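Local atomic coordinates of ABC transporter, substrate binding protein (Agrobacterium tumefaciens, PDB entry 3C9H), a protein that probably captures a solute in the periplasm and hands it to the membrane components of an ABC transporter, and binds a magnesium ion. Residues S111-S116 with Y280-M285; A117-W122 with A301-V306; V138-K143 with E221-G226; G171-Y176 with R227-Y232. One frame throughout, in Å; residues are numbered along the deposited sequence.

Interaction 1: residues S111-S116 with Y280-M285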
loop_
_atom_site.group_PDB
_atom_site.type_symbol
_atom_site.label_atom_id
_atom_site.label_comp_id
_atom_site.label_asym_id
_atom_site.label_seq_id
_atom_site.Cartn_x
_atom_site.Cartn_y
_atom_site.Cartn_z
ATOM N N SER A 111 -13.850 8.726 14.547
ATOM C CA SER A 111 -13.351 10.056 14.278
ATOM C C SER A 111 -14.379 10.822 13.469
ATOM O O SER A 111 -14.440 10.676 12.248
ATOM C CB SER A 111 -12.045 9.987 13.491
ATOM O OG SER A 111 -11.029 9.419 14.260
ATOM N N ASP A 112 -15.178 11.642 14.160
ATOM C CA ASP A 112 -16.227 12.438 13.528
ATOM C C ASP A 112 -15.643 13.764 13.148
ATOM O O ASP A 112 -15.507 14.658 14.000
ATOM C CB ASP A 112 -17.406 12.660 14.477
ATOM C CG ASP A 112 -18.171 11.396 14.745
ATOM O OD1 ASP A 112 -18.238 10.553 13.837
ATOM O OD2 ASP A 112 -18.713 11.254 15.861
ATOM N N LEU A 113 -15.317 13.909 11.871
ATOM C CA LEU A 113 -14.544 15.058 11.409
ATOM C C LEU A 113 -15.291 15.875 10.365
ATOM O O LEU A 113 -16.369 15.499 9.906
ATOM C CB LEU A 113 -13.195 14.599 10.834
ATOM C CG LEU A 113 -12.262 13.879 11.816
ATOM C CD1 LEU A 113 -11.099 13.106 11.129
ATOM C CD2 LEU A 113 -11.752 14.882 12.816
ATOM N N ALA A 114 -14.650 16.985 10.000
ATOM C CA ALA A 114 -15.109 17.948 8.989
ATOM C C ALA A 114 -15.514 17.293 7.677
ATOM O O ALA A 114 -16.615 17.481 7.214
ATOM C CB ALA A 114 -13.978 18.967 8.729
ATOM N N MET A 115 -14.609 16.518 7.085
ATOM C CA MET A 115 -14.898 15.875 5.802
ATOM C C MET A 115 -15.602 14.509 5.899
ATOM O O MET A 115 -15.808 13.864 4.870
ATOM C CB MET A 115 -13.605 15.750 4.979
ATOM C CG MET A 115 -13.105 17.064 4.359
ATOM S SD MET A 115 -14.236 17.690 3.076
ATOM C CE MET A 115 -14.388 16.236 1.960
ATOM N N SER A 116 -15.986 14.066 7.102
ATOM C CA SER A 116 -16.525 12.706 7.268
ATOM C C SER A 116 -17.771 12.411 6.431
ATOM O O SER A 116 -17.804 11.447 5.669
ATOM C CB SER A 116 -16.806 12.393 8.741
ATOM O OG SER A 116 -15.612 12.360 9.489
ATOM N N TYR A 280 -4.214 15.034 12.454
ATOM C CA TYR A 280 -3.407 14.502 11.362
ATOM C C TYR A 280 -4.308 13.817 10.310
ATOM O O TYR A 280 -4.186 14.057 9.097
ATOM C CB TYR A 280 -2.426 13.506 11.943
ATOM C CG TYR A 280 -1.271 13.127 11.072
ATOM C CD1 TYR A 280 -0.191 13.991 10.891
ATOM C CD2 TYR A 280 -1.208 11.871 10.487
ATOM C CE1 TYR A 280 0.927 13.615 10.112
ATOM C CE2 TYR A 280 -0.086 11.485 9.713
ATOM C CZ TYR A 280 0.966 12.366 9.539
ATOM O OH TYR A 280 2.059 11.988 8.772
ATOM N N LEU A 281 -5.230 12.985 10.779
ATOM C CA LEU A 281 -6.230 12.393 9.868
ATOM C C LEU A 281 -7.000 13.447 9.080
ATOM O O LEU A 281 -7.122 13.372 7.853
ATOM C CB LEU A 281 -7.188 11.502 10.664
ATOM C CG LEU A 281 -8.323 10.856 9.903
ATOM C CD1 LEU A 281 -7.826 10.089 8.622
ATOM C CD2 LEU A 281 -9.135 9.964 10.841
ATOM N N GLU A 282 -7.511 14.456 9.771
ATOM C CA GLU A 282 -8.163 15.567 9.099
ATOM C C GLU A 282 -7.242 16.192 8.032
ATOM O O GLU A 282 -7.694 16.486 6.920
ATOM C CB GLU A 282 -8.572 16.629 10.121
ATOM C CG GLU A 282 -9.554 17.647 9.617
ATOM C CD GLU A 282 -10.274 18.320 10.762
ATOM O OE1 GLU A 282 -9.556 18.953 11.570
ATOM O OE2 GLU A 282 -11.530 18.182 10.870
ATOM N N PHE A 283 -5.961 16.380 8.356
ATOM C CA PHE A 283 -5.038 16.926 7.378
ATOM C C PHE A 283 -4.887 16.016 6.141
ATOM O O PHE A 283 -4.939 16.489 5.004
ATOM C CB PHE A 283 -3.677 17.255 7.998
ATOM C CG PHE A 283 -2.688 17.776 6.995
ATOM C CD1 PHE A 283 -2.670 19.124 6.649
ATOM C CD2 PHE A 283 -1.839 16.907 6.343
ATOM C CE1 PHE A 283 -1.775 19.587 5.683
ATOM C CE2 PHE A 283 -0.936 17.363 5.362
ATOM C CZ PHE A 283 -0.910 18.689 5.027
ATOM N N PHE A 284 -4.720 14.715 6.366
ATOM C CA PHE A 284 -4.669 13.739 5.292
ATOM C C PHE A 284 -5.938 13.701 4.433
ATOM O O PHE A 284 -5.865 13.289 3.291
ATOM C CB PHE A 284 -4.356 12.334 5.832
ATOM C CG PHE A 284 -2.871 12.043 5.926
ATOM C CD1 PHE A 284 -2.308 10.948 5.253
ATOM C CD2 PHE A 284 -2.031 12.886 6.648
ATOM C CE1 PHE A 284 -0.954 10.693 5.320
ATOM C CE2 PHE A 284 -0.670 12.646 6.713
ATOM C CZ PHE A 284 -0.128 11.547 6.054
ATOM N N MET A 285 -7.080 14.098 4.990
ATOM C CA MET A 285 -8.367 14.105 4.271
ATOM C C MET A 285 -8.617 15.442 3.565
ATOM O O MET A 285 -9.462 15.510 2.661
ATOM C CB MET A 285 -9.532 13.838 5.244
ATOM C CG MET A 285 -9.622 12.405 5.833
ATOM S SD MET A 285 -10.909 12.222 7.105
ATOM C CE MET A 285 -12.346 12.056 6.037
#
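Leu113 splits its two methyls between partners on helix 274-285: CD1 goes to Leu281 and Met285, CD2 to the carboxylate of Glu282. CD1 lies against CD2 of Leu281 at 3.7 Å, the two leucines crossing obliquely, and also reaches SD of Met285 at 4.1 Å. With CG anti to the backbone N (chi1 177°), Leu281 leans CD2 towards the loop, where it also meets CB of Ser111. Met285 bends at its last torsion (chi3 80°), which carries CE past Leu113 to CB of Met115, 4.0 Å away. Glu282, extended beyond CG, brings OE2 to 3.3 Å from CB of Ala114 and takes a weak, long hydrogen bond from Ala114 N at 3.5 Å. The loop folds as a type I beta turn from Leu113 to Ser116, and OG of Ser116 accepts from Leu113 N at 2.9 Å while also bonding to the hydroxyl of Tyr130. Other residues of helix 274-285 pack into the domain: Tyr280 and Phe283 meet helix 44-57, Phe284 meets Phe92 edge-to-face, and Phe283 touches helix 287-296. The loop after strand 108-109 packs on the Leu281 and Met285 side of the helix.

Interaction 2: residues A117-W122 with A301-V306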
loop_
_atom_site.group_PDB
_atom_site.type_symbol
_atom_site.label_atom_id
_atom_site.label_comp_id
_atom_site.label_asym_id
_atom_site.label_seq_id
_atom_site.Cartn_x
_atom_site.Cartn_y
_atom_site.Cartn_z
ATOM N N ALA A 117 -18.793 13.248 6.568
ATOM C CA ALA A 117 -20.066 12.981 5.899
ATOM C C ALA A 117 -19.936 13.002 4.361
ATOM O O ALA A 117 -20.605 12.246 3.681
ATOM C CB ALA A 117 -21.124 13.970 6.370
ATOM N N ARG A 118 -19.059 13.850 3.834
ATOM C CA ARG A 118 -18.857 13.963 2.385
ATOM C C ARG A 118 -17.761 13.071 1.799
ATOM O O ARG A 118 -17.544 13.070 0.582
ATOM C CB ARG A 118 -18.578 15.412 2.045
ATOM C CG ARG A 118 -19.855 16.222 2.179
ATOM C CD ARG A 118 -19.744 17.494 1.499
ATOM N NE ARG A 118 -19.182 18.468 2.388
ATOM C CZ ARG A 118 -19.858 19.486 2.933
ATOM N NH1 ARG A 118 -21.142 19.698 2.686
ATOM N NH2 ARG A 118 -19.222 20.309 3.741
ATOM N N TRP A 119 -17.083 12.314 2.659
ATOM C CA TRP A 119 -16.042 11.389 2.214
ATOM C C TRP A 119 -16.716 10.304 1.392
ATOM O O TRP A 119 -17.799 9.863 1.754
ATOM C CB TRP A 119 -15.298 10.782 3.408
ATOM C CG TRP A 119 -13.914 10.325 3.003
ATOM C CD1 TRP A 119 -13.472 9.060 2.916
ATOM C CD2 TRP A 119 -12.843 11.165 2.591
ATOM N NE1 TRP A 119 -12.165 9.037 2.472
ATOM C CE2 TRP A 119 -11.748 10.328 2.279
ATOM C CE3 TRP A 119 -12.687 12.542 2.470
ATOM C CZ2 TRP A 119 -10.541 10.827 1.833
ATOM C CZ3 TRP A 119 -11.470 13.038 2.031
ATOM C CH2 TRP A 119 -10.419 12.192 1.729
ATOM N N PRO A 120 -16.118 9.911 0.251
ATOM C CA PRO A 120 -16.785 8.887 -0.551
ATOM C C PRO A 120 -17.188 7.701 0.306
ATOM O O PRO A 120 -16.408 7.254 1.153
ATOM C CB PRO A 120 -15.730 8.540 -1.593
ATOM C CG PRO A 120 -15.002 9.830 -1.779
ATOM C CD PRO A 120 -14.877 10.361 -0.396
ATOM N N ALA A 121 -18.410 7.217 0.104
ATOM C CA ALA A 121 -19.016 6.216 0.977
ATOM C C ALA A 121 -18.229 4.902 1.006
ATOM O O ALA A 121 -18.071 4.271 2.065
ATOM C CB ALA A 121 -20.497 5.982 0.560
ATOM N N TRP A 122 -17.732 4.490 -0.146
ATOM C CA TRP A 122 -16.892 3.299 -0.230
ATOM C C TRP A 122 -15.627 3.403 0.642
ATOM O O TRP A 122 -15.060 2.395 1.033
ATOM C CB TRP A 122 -16.478 3.037 -1.683
ATOM C CG TRP A 122 -15.519 4.016 -2.289
ATOM C CD1 TRP A 122 -15.834 5.082 -3.076
ATOM C CD2 TRP A 122 -14.080 3.986 -2.215
ATOM N NE1 TRP A 122 -14.698 5.738 -3.463
ATOM C CE2 TRP A 122 -13.606 5.084 -2.946
ATOM C CE3 TRP A 122 -13.156 3.146 -1.584
ATOM C CZ2 TRP A 122 -12.256 5.355 -3.088
ATOM C CZ3 TRP A 122 -11.818 3.446 -1.678
ATOM C CH2 TRP A 122 -11.375 4.524 -2.445
ATOM N N ALA A 301 -5.387 10.754 -5.236
ATOM C CA ALA A 301 -6.250 11.247 -4.163
ATOM C C ALA A 301 -7.661 10.643 -4.240
ATOM O O ALA A 301 -8.151 10.291 -5.324
ATOM C CB ALA A 301 -6.333 12.793 -4.224
ATOM N N VAL A 302 -8.287 10.537 -3.078
ATOM C CA VAL A 302 -9.682 10.112 -2.920
ATOM C C VAL A 302 -10.637 11.309 -2.638
ATOM O O VAL A 302 -11.843 11.190 -2.847
ATOM C CB VAL A 302 -9.774 9.043 -1.792
ATOM C CG1 VAL A 302 -11.213 8.750 -1.386
ATOM C CG2 VAL A 302 -9.085 7.761 -2.231
ATOM N N SER A 303 -10.116 12.456 -2.196
ATOM C CA SER A 303 -10.979 13.569 -1.776
ATOM C C SER A 303 -11.838 14.061 -2.932
ATOM O O SER A 303 -11.312 14.297 -4.012
ATOM C CB SER A 303 -10.183 14.766 -1.264
ATOM O OG SER A 303 -11.035 15.920 -1.229
ATOM N N PRO A 304 -13.151 14.268 -2.690
ATOM C CA PRO A 304 -13.981 14.803 -3.760
ATOM C C PRO A 304 -13.639 16.277 -4.081
ATOM O O PRO A 304 -14.128 16.823 -5.071
ATOM C CB PRO A 304 -15.409 14.645 -3.212
ATOM C CG PRO A 304 -15.277 14.655 -1.729
ATOM C CD PRO A 304 -13.909 14.064 -1.432
ATOM N N GLU A 305 -12.812 16.907 -3.258
ATOM C CA GLU A 305 -12.336 18.265 -3.505
ATOM C C GLU A 305 -11.119 18.387 -4.413
ATOM O O GLU A 305 -10.740 19.505 -4.762
ATOM C CB GLU A 305 -11.974 18.926 -2.183
ATOM C CG GLU A 305 -13.113 19.009 -1.213
ATOM C CD GLU A 305 -12.716 19.813 0.002
ATOM O OE1 GLU A 305 -11.916 19.308 0.841
ATOM O OE2 GLU A 305 -13.174 20.965 0.095
ATOM N N VAL A 306 -10.490 17.275 -4.784
ATOM C CA VAL A 306 -9.271 17.324 -5.592
ATOM C C VAL A 306 -9.537 16.840 -7.036
ATOM O O VAL A 306 -10.122 15.777 -7.257
ATOM C CB VAL A 306 -8.121 16.548 -4.891
ATOM C CG1 VAL A 306 -6.814 16.573 -5.717
ATOM C CG2 VAL A 306 -7.898 17.119 -3.479
#
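Val302 lies between two tryptophans, its CG1 touching CZ2 of Trp119 and CZ2 of Trp122 at 3.9 Å each. The side chain of Trp119 crosses the valine at about a right angle, whereas Trp122 comes from the opposite direction and also meets CG2. Farther along the indole of Trp119, CH2 rests 3.8 Å from CA of Ser303 and CZ3 approaches its CB. Pro120 packs beside this: CG sits 3.6 Å from O of Val302, and CD packs obliquely on CD of Pro304 at 4.0 Å. CG of Pro304 in turn reaches O of Arg118. No hydrogen bond crosses the two segments, so shape and apolar surface hold them together. Trp119 swings CG away from the backbone N (chi1 -156°), which turns the indole back towards 301-306, and CD of Pro120 lies over the rim of one of its faces. NE1 of Trp119 donates to O of Ala131. OG of Ser303 accepts from Glu305 N at 2.9 Å, and Val306 N bonds to O of Ser303. In 301-306, between helices 287-296 and 312-319, an ST turn at Ser303 thus overlaps a type I beta turn from Ser303 to Val306, and the pair packs on the loop between strands 108-109 and 124-125.

Interaction 3: residues V138-K143 with E221-G226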
loop_
_atom_site.group_PDB
_atom_site.type_symbol
_atom_site.label_atom_id
_atom_site.label_comp_id
_atom_site.label_asym_id
_atom_site.label_seq_id
_atom_site.Cartn_x
_atom_site.Cartn_y
_atom_site.Cartn_z
ATOM N N VAL A 138 1.251 -2.920 -9.927
ATOM C CA VAL A 138 1.709 -2.830 -11.316
ATOM C C VAL A 138 2.899 -3.746 -11.588
ATOM O O VAL A 138 3.538 -4.261 -10.663
ATOM C CB VAL A 138 2.120 -1.378 -11.662
ATOM C CG1 VAL A 138 0.975 -0.420 -11.382
ATOM C CG2 VAL A 138 3.423 -0.967 -10.892
ATOM N N PHE A 139 3.182 -3.945 -12.869
ATOM C CA PHE A 139 4.421 -4.594 -13.278
ATOM C C PHE A 139 5.483 -3.504 -13.380
ATOM O O PHE A 139 5.204 -2.390 -13.796
ATOM C CB PHE A 139 4.335 -5.261 -14.663
ATOM C CG PHE A 139 3.251 -6.306 -14.840
ATOM C CD1 PHE A 139 2.505 -6.808 -13.780
ATOM C CD2 PHE A 139 3.001 -6.810 -16.103
ATOM C CE1 PHE A 139 1.535 -7.790 -13.989
ATOM C CE2 PHE A 139 2.030 -7.811 -16.319
ATOM C CZ PHE A 139 1.302 -8.295 -15.264
ATOM N N VAL A 140 6.709 -3.872 -13.058
ATOM C CA VAL A 140 7.843 -3.039 -13.297
ATOM C C VAL A 140 8.854 -3.857 -14.100
ATOM O O VAL A 140 8.860 -5.097 -14.054
ATOM C CB VAL A 140 8.447 -2.464 -11.985
ATOM C CG1 VAL A 140 7.442 -1.542 -11.304
ATOM C CG2 VAL A 140 8.888 -3.585 -11.033
ATOM N N TYR A 141 9.667 -3.161 -14.882
ATOM C CA TYR A 141 10.687 -3.839 -15.688
ATOM C C TYR A 141 11.935 -2.990 -15.799
ATOM O O TYR A 141 11.878 -1.767 -15.630
ATOM C CB TYR A 141 10.153 -4.204 -17.085
ATOM C CG TYR A 141 9.787 -3.044 -17.989
ATOM C CD1 TYR A 141 10.627 -2.650 -19.036
ATOM C CD2 TYR A 141 8.600 -2.344 -17.808
ATOM C CE1 TYR A 141 10.282 -1.574 -19.862
ATOM C CE2 TYR A 141 8.249 -1.306 -18.628
ATOM C CZ TYR A 141 9.102 -0.914 -19.644
ATOM O OH TYR A 141 8.734 0.129 -20.446
ATOM N N HIS A 142 13.044 -3.664 -16.083
ATOM C CA HIS A 142 14.323 -3.035 -16.372
ATOM C C HIS A 142 14.385 -2.729 -17.884
ATOM O O HIS A 142 14.563 -3.619 -18.697
ATOM C CB HIS A 142 15.436 -3.983 -15.941
ATOM C CG HIS A 142 16.817 -3.455 -16.170
ATOM N ND1 HIS A 142 17.303 -2.328 -15.540
ATOM C CD2 HIS A 142 17.829 -3.923 -16.927
ATOM C CE1 HIS A 142 18.549 -2.119 -15.912
ATOM N NE2 HIS A 142 18.894 -3.076 -16.751
ATOM N N LYS A 143 14.208 -1.459 -18.228
ATOM C CA LYS A 143 14.121 -1.013 -19.628
ATOM C C LYS A 143 15.266 -1.524 -20.512
ATOM O O LYS A 143 15.012 -2.043 -21.575
ATOM C CB LYS A 143 14.025 0.519 -19.721
ATOM C CG LYS A 143 12.789 1.116 -19.092
ATOM C CD LYS A 143 12.664 2.583 -19.447
ATOM C CE LYS A 143 11.402 3.171 -18.863
ATOM N NZ LYS A 143 10.947 4.416 -19.561
ATOM N N GLU A 221 14.780 -1.177 -6.131
ATOM C CA GLU A 221 16.256 -0.998 -6.212
ATOM C C GLU A 221 16.914 -2.032 -7.112
ATOM O O GLU A 221 17.801 -1.682 -7.871
ATOM C CB GLU A 221 16.969 -0.885 -4.840
ATOM C CG GLU A 221 16.566 -1.838 -3.775
ATOM C CD GLU A 221 16.946 -1.361 -2.345
ATOM O OE1 GLU A 221 16.302 -0.414 -1.789
ATOM O OE2 GLU A 221 17.866 -1.983 -1.768
ATOM N N ARG A 222 16.435 -3.268 -7.081
ATOM C CA ARG A 222 17.036 -4.366 -7.833
ATOM C C ARG A 222 16.640 -4.395 -9.325
ATOM O O ARG A 222 17.441 -4.795 -10.185
ATOM C CB ARG A 222 16.746 -5.693 -7.146
ATOM C CG ARG A 222 17.574 -5.881 -5.844
ATOM C CD ARG A 222 16.987 -6.946 -4.928
ATOM N NE ARG A 222 17.765 -7.073 -3.693
ATOM C CZ ARG A 222 17.788 -6.177 -2.710
ATOM N NH1 ARG A 222 17.047 -5.067 -2.758
ATOM N NH2 ARG A 222 18.559 -6.396 -1.647
ATOM N N VAL A 223 15.408 -3.993 -9.619
ATOM C CA VAL A 223 14.956 -3.780 -11.003
ATOM C C VAL A 223 15.695 -2.586 -11.601
ATOM O O VAL A 223 16.100 -2.644 -12.752
ATOM C CB VAL A 223 13.402 -3.602 -11.103
ATOM C CG1 VAL A 223 12.954 -3.194 -12.535
ATOM C CG2 VAL A 223 12.702 -4.924 -10.677
ATOM N N SER A 224 15.928 -1.552 -10.798
ATOM C CA SER A 224 16.519 -0.290 -11.263
ATOM C C SER A 224 17.881 -0.491 -11.889
ATOM O O SER A 224 18.187 0.110 -12.918
ATOM C CB SER A 224 16.666 0.711 -10.106
ATOM O OG SER A 224 16.806 2.028 -10.591
ATOM N N ASP A 225 18.693 -1.335 -11.262
ATOM C CA ASP A 225 20.041 -1.571 -11.732
ATOM C C ASP A 225 20.189 -2.922 -12.423
ATOM O O ASP A 225 21.284 -3.426 -12.575
ATOM C CB ASP A 225 21.044 -1.431 -10.589
ATOM C CG ASP A 225 20.881 -2.486 -9.536
ATOM O OD1 ASP A 225 20.182 -3.488 -9.774
ATOM O OD2 ASP A 225 21.475 -2.309 -8.463
ATOM N N GLY A 226 19.076 -3.522 -12.809
ATOM C CA GLY A 226 19.118 -4.673 -13.686
ATOM C C GLY A 226 19.427 -5.992 -13.045
ATOM O O GLY A 226 19.489 -6.973 -13.756
#
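A strand end packs here against the C-terminal end of a helix: His142, at the close of strand 135-142, lies beside the last turn of helix 216-224 and the glycine that follows it. In a CH-pi contact, CA of Gly226 stands over the centre of the imidazole, 3.3 Å from the ring centroid and only 4° off the normal. ND1 of His142 also makes a weak, bent hydrogen bond to O of Val223 (3.1 Å, 120°), which lies obliquely to the ring. The imidazole reaches this place because the first torsion is fully extended (chi1 -179°), carrying the ring across to the helix end. O of Val223 also accepts from Gly226 N at 3.1 Å, so this carbonyl is shared between the helix end and the histidine. Val223 adds the apolar half of the contact: CG1 presses on C of Tyr141 at 3.4 Å, and CG2 meets CG2 of Val140 at 4.1 Å, the two valines crossing at a slant. Val140 also touches Ala239 of helix 236-245, and Ser224 on the far side meets Trp242 of that helix. Asp225 is the first residue to leave helical angles, and Gly226 follows with positive phi, its CA over the face of His142. This is helix-on-sheet packing of the alpha/beta kind found in domains of periplasmic binding proteins.

Interaction 4: residues G171-Y176 with R227-Y232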
loop_
_atom_site.group_PDB
_atom_site.type_symbol
_atom_site.label_atom_id
_atom_site.label_comp_id
_atom_site.label_asym_id
_atom_site.label_seq_id
_atom_site.Cartn_x
_atom_site.Cartn_y
_atom_site.Cartn_z
ATOM N N GLY A 171 15.705 -16.551 -11.496
ATOM C CA GLY A 171 16.201 -15.841 -10.332
ATOM C C GLY A 171 16.335 -14.342 -10.536
ATOM O O GLY A 171 16.972 -13.675 -9.742
ATOM N N ARG A 172 15.741 -13.808 -11.601
ATOM C CA ARG A 172 15.820 -12.378 -11.885
ATOM C C ARG A 172 14.422 -11.769 -12.037
ATOM O O ARG A 172 14.224 -10.755 -12.713
ATOM C CB ARG A 172 16.710 -12.125 -13.105
ATOM C CG ARG A 172 18.149 -12.541 -12.805
ATOM C CD ARG A 172 19.106 -12.327 -13.938
ATOM N NE ARG A 172 19.236 -10.919 -14.275
ATOM C CZ ARG A 172 19.109 -10.415 -15.502
ATOM N NH1 ARG A 172 18.885 -11.191 -16.559
ATOM N NH2 ARG A 172 19.230 -9.112 -15.675
ATOM N N ILE A 173 13.451 -12.379 -11.363
ATOM C CA ILE A 173 12.140 -11.739 -11.188
ATOM C C ILE A 173 11.803 -11.736 -9.720
ATOM O O ILE A 173 12.333 -12.532 -8.941
ATOM C CB ILE A 173 11.013 -12.414 -11.999
ATOM C CG1 ILE A 173 10.798 -13.850 -11.516
ATOM C CG2 ILE A 173 11.349 -12.360 -13.514
ATOM C CD1 ILE A 173 9.552 -14.472 -12.040
ATOM N N ALA A 174 10.917 -10.824 -9.340
ATOM C CA ALA A 174 10.615 -10.621 -7.929
ATOM C C ALA A 174 9.160 -10.193 -7.686
ATOM O O ALA A 174 8.512 -9.610 -8.554
ATOM C CB ALA A 174 11.561 -9.590 -7.335
ATOM N N THR A 175 8.678 -10.503 -6.484
ATOM C CA THR A 175 7.356 -10.107 -6.027
ATOM C C THR A 175 7.338 -10.016 -4.491
ATOM O O THR A 175 8.350 -10.274 -3.811
ATOM C CB THR A 175 6.270 -11.079 -6.537
ATOM O OG1 THR A 175 4.978 -10.493 -6.352
ATOM C CG2 THR A 175 6.342 -12.442 -5.817
ATOM N N TYR A 176 6.201 -9.580 -3.948
ATOM C CA TYR A 176 6.032 -9.502 -2.503
ATOM C C TYR A 176 6.025 -10.901 -1.898
ATOM O O TYR A 176 5.405 -11.809 -2.429
ATOM C CB TYR A 176 4.706 -8.844 -2.130
ATOM C CG TYR A 176 4.737 -7.345 -2.022
ATOM C CD1 TYR A 176 4.002 -6.547 -2.898
ATOM C CD2 TYR A 176 5.475 -6.722 -1.031
ATOM C CE1 TYR A 176 4.004 -5.146 -2.763
ATOM C CE2 TYR A 176 5.468 -5.344 -0.898
ATOM C CZ TYR A 176 4.731 -4.573 -1.752
ATOM O OH TYR A 176 4.741 -3.213 -1.589
ATOM N N ARG A 227 19.588 -6.055 -11.715
ATOM C CA ARG A 227 19.697 -7.365 -11.049
ATOM C C ARG A 227 18.471 -8.230 -11.346
ATOM O O ARG A 227 18.589 -9.450 -11.540
ATOM C CB ARG A 227 19.874 -7.221 -9.533
ATOM C CG ARG A 227 21.303 -6.863 -9.101
ATOM C CD ARG A 227 21.387 -6.588 -7.608
ATOM N NE ARG A 227 20.934 -5.234 -7.313
ATOM C CZ ARG A 227 20.851 -4.705 -6.094
ATOM N NH1 ARG A 227 21.155 -5.417 -5.026
ATOM N NH2 ARG A 227 20.450 -3.448 -5.950
ATOM N N PHE A 228 17.306 -7.567 -11.400
ATOM C CA PHE A 228 16.041 -8.175 -11.763
ATOM C C PHE A 228 15.534 -7.539 -13.028
ATOM O O PHE A 228 15.716 -6.355 -13.235
ATOM C CB PHE A 228 14.994 -7.913 -10.668
ATOM C CG PHE A 228 15.279 -8.603 -9.350
ATOM C CD1 PHE A 228 16.063 -9.738 -9.270
ATOM C CD2 PHE A 228 14.675 -8.136 -8.188
ATOM C CE1 PHE A 228 16.293 -10.367 -8.049
ATOM C CE2 PHE A 228 14.902 -8.762 -6.963
ATOM C CZ PHE A 228 15.713 -9.877 -6.902
ATOM N N VAL A 229 14.864 -8.318 -13.864
ATOM C CA VAL A 229 14.305 -7.783 -15.109
ATOM C C VAL A 229 12.817 -7.410 -14.979
ATOM O O VAL A 229 12.323 -6.566 -15.711
ATOM C CB VAL A 229 14.508 -8.779 -16.246
ATOM C CG1 VAL A 229 16.019 -9.049 -16.422
ATOM C CG2 VAL A 229 13.709 -10.075 -16.015
ATOM N N LEU A 230 12.113 -8.052 -14.047
ATOM C CA LEU A 230 10.672 -7.851 -13.855
ATOM C C LEU A 230 10.296 -7.917 -12.374
ATOM O O LEU A 230 10.823 -8.747 -11.622
ATOM C CB LEU A 230 9.864 -8.942 -14.580
ATOM C CG LEU A 230 9.651 -8.838 -16.091
ATOM C CD1 LEU A 230 9.179 -10.194 -16.629
ATOM C CD2 LEU A 230 8.668 -7.725 -16.445
ATOM N N GLY A 231 9.360 -7.061 -11.971
ATOM C CA GLY A 231 8.664 -7.206 -10.693
ATOM C C GLY A 231 7.154 -7.266 -10.878
ATOM O O GLY A 231 6.590 -6.628 -11.784
ATOM N N TYR A 232 6.497 -8.023 -10.002
ATOM C CA TYR A 232 5.073 -8.288 -10.092
ATOM C C TYR A 232 4.355 -7.783 -8.825
ATOM O O TYR A 232 4.821 -8.036 -7.720
ATOM C CB TYR A 232 4.823 -9.798 -10.274
ATOM C CG TYR A 232 3.371 -10.163 -10.257
ATOM C CD1 TYR A 232 2.582 -9.956 -11.376
ATOM C CD2 TYR A 232 2.771 -10.708 -9.124
ATOM C CE1 TYR A 232 1.227 -10.253 -11.366
ATOM C CE2 TYR A 232 1.404 -11.019 -9.104
ATOM C CZ TYR A 232 0.645 -10.786 -10.222
ATOM O OH TYR A 232 -0.700 -11.094 -10.235
#
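Parallel beta pairing joins strand 173-176 to the start of strand 230-235, with Ile173 opposite Leu230 and Ala174 opposite Gly231. Val229 N gives a bond to O of Arg172 at 2.8 Å, Ala174 N to O of Leu230 at 3.1 Å, and Tyr232 N to O of Ala174 at 2.9 Å. Beyond these, the first torsion of Thr175 (chi1 -166°) turns OG1 towards strand 230-235, where it donates to O of Tyr232 at 2.8 Å from above the carbonyl plane and lies at the edge of the Tyr232 ring, in its plane. On that sheet face CG2 of Ile173 lies alongside CB of Leu230, the two side chains pointing the same way. On the other face CB of Ala174 rests 3.5 Å from CE2 of Phe228. At the Arg172 end, the arginine bends at chi3 (63°) and its NE bonds to O of Arg227 at 3.2 Å, again from above the carbonyl plane. CG1 of Val229 sits over one face of the Arg172 guanidinium, offset toward the rim and 3.3 Å from NH2, while NH2 bonds to O of Gly226 and NH1 to O of Glu168. Strand 211-213 flanks strand 173-176 on its other edge. Helix 216-224 covers the face of Ala174 and Phe228; helices 155-164 and 198-207 cover that of Ile173, Leu230 and Tyr232.

In the fold
The four contacts form two pairs on opposite sides of the chain's centre. Interactions 1 and 2 touch by packing: O of Met285 lies 3.2 Å from CZ3 of Trp119, and SD of Met115 lies 3.6 Å from OE1 of Glu305. Interactions 3 and 4, with centres about 7 Å apart, share a sheet, with Gly231 N bonded to O of Val140. Between the pairs the centres are about 33 to 38 Å apart, consistent with two lobes of a periplasmic binding protein. Tyr176 in interaction 4 lies nearest the site: its side chain is about 7 Å from the magnesium ion held by Ser41 and Asp43, and its hydroxyl bonds OG of Ser216 and a citrate, probably from crystallisation.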